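Local coordinates for N-acetylneuraminate epimerase (Escherichia coli, PDB 2UVK), which catalyses the interconversion of the alpha and beta anomers of N-acetylneuraminate, speeding their equilibration so that the bacterium can probably compete better for scarce sialic acid, at residues B[21-26]-B[66-71]; B[29-34]-B[53-58]. All blocks are in the same frame, centred on the assembly; numbering follows the deposited sequence.

Interaction 1 of 2, residues B[21-26]-B[66-71]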
ATOM      1  N   THR B  21      32.193  11.010  -9.780  1.00 22.50           N
ATOM      2  CA  THR B  21      32.210   9.542  -9.910  1.00 21.70           C
ATOM      3  C   THR B  21      30.799   9.012 -10.170  1.00 19.74           C
ATOM      4  O   THR B  21      29.897   9.222  -9.368  1.00 18.89           O
ATOM      5  CB  THR B  21      32.775   8.866  -8.648  1.00 21.65           C
ATOM      6  OG1 THR B  21      34.097   9.369  -8.383  1.00 23.76           O
ATOM      7  CG2 THR B  21      32.853   7.347  -8.788  1.00 22.65           C
ATOM      8  N   VAL B  22      30.656   8.329 -11.292  1.00 18.21           N
ATOM      9  CA  VAL B  22      29.344   7.792 -11.733  1.00 17.59           C
ATOM     10  C   VAL B  22      29.272   6.338 -11.314  1.00 17.24           C
ATOM     11  O   VAL B  22      30.227   5.596 -11.511  1.00 17.05           O
ATOM     12  CB  VAL B  22      29.191   7.851 -13.270  1.00 17.79           C
ATOM     13  CG1 VAL B  22      27.946   7.084 -13.728  1.00 18.43           C
ATOM     14  CG2 VAL B  22      29.147   9.297 -13.759  1.00 17.62           C
ATOM     15  N   TYR B  23      28.120   5.938 -10.763  1.00 16.18           N
ATOM     16  CA  TYR B  23      27.859   4.532 -10.381  1.00 16.37           C
ATOM     17  C   TYR B  23      26.654   4.037 -11.166  1.00 15.48           C
ATOM     18  O   TYR B  23      25.640   4.712 -11.196  1.00 14.93           O
ATOM     19  CB  TYR B  23      27.546   4.414  -8.896  1.00 17.73           C
ATOM     20  CG  TYR B  23      28.687   4.825  -8.002  1.00 19.97           C
ATOM     21  CD1 TYR B  23      29.515   3.890  -7.420  1.00 21.26           C
ATOM     22  CD2 TYR B  23      28.909   6.161  -7.725  1.00 21.71           C
ATOM     23  CE1 TYR B  23      30.564   4.284  -6.587  1.00 21.18           C
ATOM     24  CE2 TYR B  23      29.949   6.562  -6.913  1.00 22.04           C
ATOM     25  CZ  TYR B  23      30.760   5.629  -6.335  1.00 21.99           C
ATOM     26  OH  TYR B  23      31.801   6.046  -5.519  1.00 23.21           O
ATOM     27  N   ILE B  24      26.778   2.887 -11.823  1.00 13.87           N
ATOM     28  CA  ILE B  24      25.628   2.270 -12.507  1.00 13.14           C
ATOM     29  C   ILE B  24      25.547   0.789 -12.228  1.00 12.20           C
ATOM     30  O   ILE B  24      26.544   0.112 -11.994  1.00 12.51           O
ATOM     31  CB  ILE B  24      25.677   2.473 -14.014  1.00 13.48           C
ATOM     32  CG1 ILE B  24      26.945   1.860 -14.611  1.00 14.36           C
ATOM     33  CG2 ILE B  24      25.548   3.958 -14.372  1.00 15.10           C
ATOM     34  CD1 ILE B  24      26.966   1.803 -16.100  1.00 13.08           C
ATOM     35  N   GLY B  25      24.335   0.255 -12.286  1.00 10.79           N
ATOM     36  CA  GLY B  25      24.172  -1.159 -12.069  1.00 10.31           C
ATOM     37  C   GLY B  25      22.737  -1.608 -12.234  1.00 10.42           C
ATOM     38  O   GLY B  25      21.826  -0.826 -12.505  1.00  9.64           O
ATOM     39  N   LEU B  26      22.591  -2.910 -12.116  1.00  9.83           N
ATOM     40  CA  LEU B  26      21.278  -3.570 -12.169  1.00  9.63           C
ATOM     41  C   LEU B  26      20.638  -3.487 -13.551  1.00  9.94           C
ATOM     42  O   LEU B  26      21.321  -3.337 -14.545  1.00 11.06           O
ATOM     43  CB  LEU B  26      20.386  -3.106 -11.028  1.00  9.65           C
ATOM     44  CG  LEU B  26      20.997  -3.206  -9.633  1.00 10.70           C
ATOM     45  CD1 LEU B  26      20.073  -2.692  -8.532  1.00 11.83           C
ATOM     46  CD2 LEU B  26      21.493  -4.650  -9.349  1.00 12.38           C
ATOM     47  N   GLY B  66      28.000  10.191   1.447  1.00 22.43           N
ATOM     48  CA  GLY B  66      29.084   9.282   1.103  1.00 22.56           C
ATOM     49  C   GLY B  66      28.759   7.820   0.830  1.00 21.94           C
ATOM     50  O   GLY B  66      29.653   7.017   0.565  1.00 22.96           O
ATOM     51  N   ASN B  67      27.475   7.457   0.879  1.00 20.30           N
ATOM     52  CA  ASN B  67      27.085   6.091   0.663  1.00 19.34           C
ATOM     53  C   ASN B  67      25.999   6.051  -0.383  1.00 17.09           C
ATOM     54  O   ASN B  67      25.246   7.015  -0.543  1.00 16.33           O
ATOM     55  CB  ASN B  67      26.564   5.474   1.949  1.00 19.61           C
ATOM     56  CG  ASN B  67      27.637   5.332   2.992  1.00 21.19           C
ATOM     57  OD1 ASN B  67      28.515   4.486   2.863  1.00 22.95           O
ATOM     58  ND2 ASN B  67      27.555   6.142   4.038  1.00 22.98           N
ATOM     59  N   LEU B  68      25.965   4.929  -1.083  1.00 15.09           N
ATOM     60  CA  LEU B  68      24.999   4.686  -2.165  1.00 14.70           C
ATOM     61  C   LEU B  68      23.874   3.797  -1.639  1.00 14.37           C
ATOM     62  O   LEU B  68      24.121   2.700  -1.135  1.00 15.06           O
ATOM     63  CB  LEU B  68      25.713   4.028  -3.337  1.00 14.60           C
ATOM     64  CG  LEU B  68      24.860   3.461  -4.475  1.00 15.67           C
ATOM     65  CD1 LEU B  68      24.178   4.605  -5.185  1.00 17.17           C
ATOM     66  CD2 LEU B  68      25.730   2.643  -5.419  1.00 16.79           C
ATOM     67  N   TYR B  69      22.643   4.281  -1.781  1.00 12.88           N
ATOM     68  CA  TYR B  69      21.434   3.533  -1.374  1.00 12.47           C
ATOM     69  C   TYR B  69      20.665   3.089  -2.608  1.00 12.12           C
ATOM     70  O   TYR B  69      20.494   3.871  -3.514  1.00 12.71           O
ATOM     71  CB  TYR B  69      20.532   4.404  -0.497  1.00 13.76           C
ATOM     72  CG  TYR B  69      21.224   4.773   0.790  1.00 13.73           C
ATOM     73  CD1 TYR B  69      21.105   3.992   1.910  1.00 13.83           C
ATOM     74  CD2 TYR B  69      22.066   5.879   0.853  1.00 14.99           C
ATOM     75  CE1 TYR B  69      21.819   4.283   3.103  1.00 15.03           C
ATOM     76  CE2 TYR B  69      22.756   6.191   2.032  1.00 14.69           C
ATOM     77  CZ  TYR B  69      22.623   5.404   3.154  1.00 15.23           C
ATOM     78  OH  TYR B  69      23.320   5.717   4.333  1.00 17.15           O
ATOM     79  N   VAL B  70      20.211   1.836  -2.608  1.00 11.16           N
ATOM     80  CA  VAL B  70      19.394   1.269  -3.700  1.00 10.45           C
ATOM     81  C   VAL B  70      18.049   0.840  -3.109  1.00  9.87           C
ATOM     82  O   VAL B  70      18.004   0.188  -2.068  1.00  9.77           O
ATOM     83  CB  VAL B  70      20.089   0.074  -4.395  1.00 11.86           C
ATOM     84  CG1 VAL B  70      19.169  -0.565  -5.433  1.00 11.54           C
ATOM     85  CG2 VAL B  70      21.399   0.535  -5.050  1.00 14.41           C
ATOM     86  N   PHE B  71      16.978   1.248  -3.786  1.00  8.79           N
ATOM     87  CA  PHE B  71      15.602   1.057  -3.328  1.00  8.94           C
ATOM     88  C   PHE B  71      14.804   0.167  -4.306  1.00  8.02           C
ATOM     89  O   PHE B  71      14.630   0.485  -5.480  1.00  9.07           O
ATOM     90  CB  PHE B  71      14.902   2.418  -3.232  1.00  8.86           C
ATOM     91  CG  PHE B  71      15.601   3.351  -2.309  1.00  8.70           C
ATOM     92  CD1 PHE B  71      15.286   3.399  -0.967  1.00  9.61           C
ATOM     93  CD2 PHE B  71      16.567   4.209  -2.825  1.00  9.55           C
ATOM     94  CE1 PHE B  71      15.971   4.278  -0.105  1.00 12.15           C
ATOM     95  CE2 PHE B  71      17.253   5.098  -1.973  1.00 10.10           C
ATOM     96  CZ  PHE B  71      16.936   5.130  -0.635  1.00  9.25           C
TER

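Interaction 2 of 2, residues B[29-34]-B[53-58]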
ATOM      1  N   ALA B  29      22.114  -5.450 -16.512  1.00 11.92           N
ATOM      2  CA  ALA B  29      23.457  -5.789 -16.004  1.00 12.29           C
ATOM      3  C   ALA B  29      23.434  -6.859 -14.909  1.00 12.28           C
ATOM      4  O   ALA B  29      24.482  -7.276 -14.416  1.00 13.52           O
ATOM      5  CB  ALA B  29      24.199  -4.546 -15.536  1.00 13.21           C
ATOM      6  N   GLY B  30      22.261  -7.351 -14.541  1.00 12.93           N
ATOM      7  CA  GLY B  30      22.177  -8.344 -13.483  1.00 13.29           C
ATOM      8  C   GLY B  30      22.579  -7.782 -12.159  1.00 13.44           C
ATOM      9  O   GLY B  30      22.153  -6.692 -11.814  1.00 14.34           O
ATOM     10  N   THR B  31      23.384  -8.518 -11.389  1.00 13.79           N
ATOM     11  CA  THR B  31      23.834  -8.024 -10.107  1.00 13.56           C
ATOM     12  C   THR B  31      25.064  -7.085 -10.202  1.00 13.18           C
ATOM     13  O   THR B  31      25.558  -6.599  -9.162  1.00 14.34           O
ATOM     14  CB  THR B  31      24.164  -9.166  -9.155  1.00 13.87           C
ATOM     15  OG1 THR B  31      25.157 -10.017  -9.766  1.00 15.44           O
ATOM     16  CG2 THR B  31      22.901  -9.984  -8.851  1.00 14.74           C
ATOM     17  N   ALA B  32      25.525  -6.819 -11.424  1.00 13.08           N
ATOM     18  CA  ALA B  32      26.761  -6.036 -11.615  1.00 13.31           C
ATOM     19  C   ALA B  32      26.532  -4.556 -11.324  1.00 13.52           C
ATOM     20  O   ALA B  32      25.491  -4.002 -11.670  1.00 13.01           O
ATOM     21  CB  ALA B  32      27.291  -6.209 -13.002  1.00 13.96           C
ATOM     22  N   TRP B  33      27.537  -3.938 -10.688  1.00 13.38           N
ATOM     23  CA  TRP B  33      27.693  -2.502 -10.557  1.00 13.18           C
ATOM     24  C   TRP B  33      29.065  -2.117 -11.091  1.00 14.24           C
ATOM     25  O   TRP B  33      29.997  -2.930 -11.050  1.00 14.94           O
ATOM     26  CB  TRP B  33      27.566  -2.062  -9.107  1.00 13.03           C
ATOM     27  CG  TRP B  33      26.133  -1.927  -8.714  1.00 12.99           C
ATOM     28  CD1 TRP B  33      25.292  -2.934  -8.385  1.00 12.85           C
ATOM     29  CD2 TRP B  33      25.374  -0.719  -8.666  1.00 12.77           C
ATOM     30  NE1 TRP B  33      24.044  -2.425  -8.092  1.00 11.87           N
ATOM     31  CE2 TRP B  33      24.077  -1.064  -8.254  1.00 12.33           C
ATOM     32  CE3 TRP B  33      25.669   0.634  -8.900  1.00 12.56           C
ATOM     33  CZ2 TRP B  33      23.079  -0.117  -8.103  1.00 10.69           C
ATOM     34  CZ3 TRP B  33      24.680   1.570  -8.726  1.00 12.73           C
ATOM     35  CH2 TRP B  33      23.404   1.200  -8.336  1.00 11.83           C
ATOM     36  N   TYR B  34      29.133  -0.912 -11.621  1.00 14.66           N
ATOM     37  CA  TYR B  34      30.373  -0.322 -12.121  1.00 16.16           C
ATOM     38  C   TYR B  34      30.460   1.119 -11.689  1.00 17.15           C
ATOM     39  O   TYR B  34      29.455   1.766 -11.482  1.00 16.20           O
ATOM     40  CB  TYR B  34      30.426  -0.381 -13.639  1.00 17.64           C
ATOM     41  CG  TYR B  34      30.039  -1.705 -14.236  1.00 18.87           C
ATOM     42  CD1 TYR B  34      30.979  -2.693 -14.444  1.00 20.78           C
ATOM     43  CD2 TYR B  34      28.722  -1.954 -14.605  1.00 19.99           C
ATOM     44  CE1 TYR B  34      30.610  -3.918 -15.003  1.00 21.14           C
ATOM     45  CE2 TYR B  34      28.343  -3.183 -15.172  1.00 20.34           C
ATOM     46  CZ  TYR B  34      29.287  -4.146 -15.365  1.00 20.61           C
ATOM     47  OH  TYR B  34      28.890  -5.367 -15.931  1.00 22.73           O
ATOM     48  N   GLY B  53      21.166  -8.484  -3.471  1.00 14.54           N
ATOM     49  CA  GLY B  53      19.700  -8.711  -3.445  1.00 14.89           C
ATOM     50  C   GLY B  53      19.095  -9.315  -4.703  1.00 14.93           C
ATOM     51  O   GLY B  53      17.842  -9.313  -4.887  1.00 15.07           O
ATOM     52  N   GLY B  54      19.945  -9.849  -5.577  1.00 13.91           N
ATOM     53  CA  GLY B  54      19.534 -10.369  -6.851  1.00 13.06           C
ATOM     54  C   GLY B  54      19.282  -9.306  -7.894  1.00 12.23           C
ATOM     55  O   GLY B  54      19.266  -8.114  -7.564  1.00 13.37           O
ATOM     56  N   PRO B  55      19.090  -9.707  -9.159  1.00 11.83           N
ATOM     57  CA  PRO B  55      18.794  -8.748 -10.216  1.00 11.20           C
ATOM     58  C   PRO B  55      17.544  -7.938  -9.923  1.00 10.58           C
ATOM     59  O   PRO B  55      16.607  -8.466  -9.347  1.00 11.23           O
ATOM     60  CB  PRO B  55      18.563  -9.629 -11.430  1.00 12.45           C
ATOM     61  CG  PRO B  55      19.400 -10.896 -11.126  1.00 12.75           C
ATOM     62  CD  PRO B  55      19.202 -11.086  -9.688  1.00 12.23           C
ATOM     63  N   ARG B  56      17.566  -6.663 -10.316  1.00  9.96           N
ATOM     64  CA  ARG B  56      16.426  -5.743 -10.112  1.00  9.61           C
ATOM     65  C   ARG B  56      16.238  -4.914 -11.351  1.00  9.14           C
ATOM     66  O   ARG B  56      17.200  -4.266 -11.807  1.00  8.51           O
ATOM     67  CB  ARG B  56      16.655  -4.764  -8.952  1.00 10.24           C
ATOM     68  CG  ARG B  56      16.958  -5.386  -7.602  1.00 10.48           C
ATOM     69  CD  ARG B  56      15.839  -6.243  -7.007  1.00 12.63           C
ATOM     70  NE  ARG B  56      16.220  -6.860  -5.732  1.00 12.08           N
ATOM     71  CZ  ARG B  56      16.123  -6.310  -4.528  1.00 10.98           C
ATOM     72  NH1 ARG B  56      15.651  -5.076  -4.380  1.00 10.90           N
ATOM     73  NH2 ARG B  56      16.470  -6.986  -3.435  1.00 12.92           N
ATOM     74  N   ASP B  57      15.021  -4.915 -11.901  1.00  9.11           N
ATOM     75  CA  ASP B  57      14.621  -3.947 -12.929  1.00  9.12           C
ATOM     76  C   ASP B  57      13.837  -2.830 -12.261  1.00  8.66           C
ATOM     77  O   ASP B  57      13.099  -3.048 -11.323  1.00  8.64           O
ATOM     78  CB  ASP B  57      13.716  -4.597 -13.978  1.00  9.54           C
ATOM     79  CG  ASP B  57      14.450  -5.456 -14.969  1.00 12.75           C
ATOM     80  OD1 ASP B  57      15.694  -5.420 -15.090  1.00 14.36           O
ATOM     81  OD2 ASP B  57      13.725  -6.212 -15.678  1.00 18.80           O
ATOM     82  N   GLN B  58      14.051  -1.604 -12.723  1.00  8.95           N
ATOM     83  CA  GLN B  58      13.271  -0.488 -12.197  1.00  9.48           C
ATOM     84  C   GLN B  58      13.525  -0.172 -10.713  1.00  8.52           C
ATOM     85  O   GLN B  58      12.671   0.387 -10.014  1.00  9.73           O
ATOM     86  CB  GLN B  58      11.761  -0.649 -12.476  1.00  9.76           C
ATOM     87  CG  GLN B  58      11.438  -0.751 -13.963  1.00 13.59           C
ATOM     88  CD  GLN B  58       9.968  -0.709 -14.246  1.00 15.03           C
ATOM     89  OE1 GLN B  58       9.283   0.211 -13.828  1.00 22.21           O
ATOM     90  NE2 GLN B  58       9.461  -1.726 -14.921  1.00 20.85           N
TER
HETATM   91  O   HOH W   1      19.522  -6.440 -12.263  1.00 12.71           O

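Interaction 1 of 2, residues B[21-26]-B[66-71]
Leu26 and Val70 meet end to end: Leu26 CD1 lies 3.9 Å from Val70 CG1, the closest approach between 21-26 and 66-71. The torsions account for it. Leu26 CG stands beside its backbone N, and an extended second torsion (chi2 178°) carries CD1 out to the end of the side chain, while Val70 CG1 is turned opposite its own N (chi1 175°). The second meeting is slacker. Leu68 CD2 comes nearest to Tyr23 at CB, 4.3 Å away, so the closest touch is at the root of the tyrosine side chain; the methyl stands obliquely to the ring. No hydrogen bond crosses between the segments, and the backbones stay well apart, Tyr23 CA and Leu68 CA being 8.7 Å from each other. Such spacing fits two sheets laid face against face, and this is the architecture of the kelch beta-propeller. Strands 21-25 and 67-71 are each the second strand of a four-stranded antiparallel sheet, one in Kelch 1 and one in Kelch 2, so the contact joins successive blades. All four touching residues are buried. Trp33, from the strand next to 21-25, adds its side chain to the same interface, touching Leu26, Leu68 and Val70. Tyr23 turns its ring to that of Phe63, which Leu68 also touches, extending the apolar seam between the blades. Toward the start of both segments the seam opens: Thr21 CA and Gly66 CA are 11.4 Å apart, and no atoms of these two residues meet. Thr21 and Asn67 are partly exposed there, and Gly66, in the turn leading into strand 67-71, is exposed to solvent.

Interaction 2 of 2, residues B[29-34]-B[53-58]
Gly30 O lies 2.7 Å from a bridging water, which can donate to it. On its other side of the junction the same water accepts from Arg56 N at 2.8 Å, linking 29-34 to 53-58. Directly across the contact, Thr31 CG2 reaches the Gly54-Pro55 peptide link, 3.8 Å from Pro55 N, and comes 3.9 Å from Pro55 CD, the ring carbon bonded to that nitrogen. Thr31 CG2 is anti to the carbonyl carbon (chi1 57° for OG1), which brings the methyl to the loop. Gly30 and Thr31 are the central residues of a type II' turn, closed by Ala32 N to Ala29 O at 3.2 Å. On the loop side, Arg56 NE and NH2 each lie 3.1 Å from Gly53 O. Both approach from the same face of the carbonyl, NE well above its plane (53° out), while the oxygen itself lies at the guanidinium edge, in plane. The side-on grip ties Arg56 back to the carbonyl three residues earlier, bracing the 53-56 loop. Arg56 NH2 also forms a salt bridge with Asp87, in the next blade. Because no direct hydrogen bond joins the segments, the polar link between turn and loop depends on that water, with the threonine methyl supplying the apolar share.

Overall arrangement
Interaction 1 is buried and wholly apolar, joining the Kelch 1 and Kelch 2 blades; interaction 2 lies at the surface, within Kelch 1, where a turn meets the loop leading to the second blade and water carries the polar link. The centres of interaction 1 and interaction 2 are about 11 Å apart. Strands 21-25 and 33-37 are neighbours in one sheet, and probable hydrogen bonds run between the first segments of the two contacts, Leu26 N to Ala32 O at 3.1 Å and Ile24 O to Tyr34 N at 2.8 Å. Leu26 belongs to the buried seam of interaction 1, yet its CB also packs 3.5 Å from Arg56 O of interaction 2.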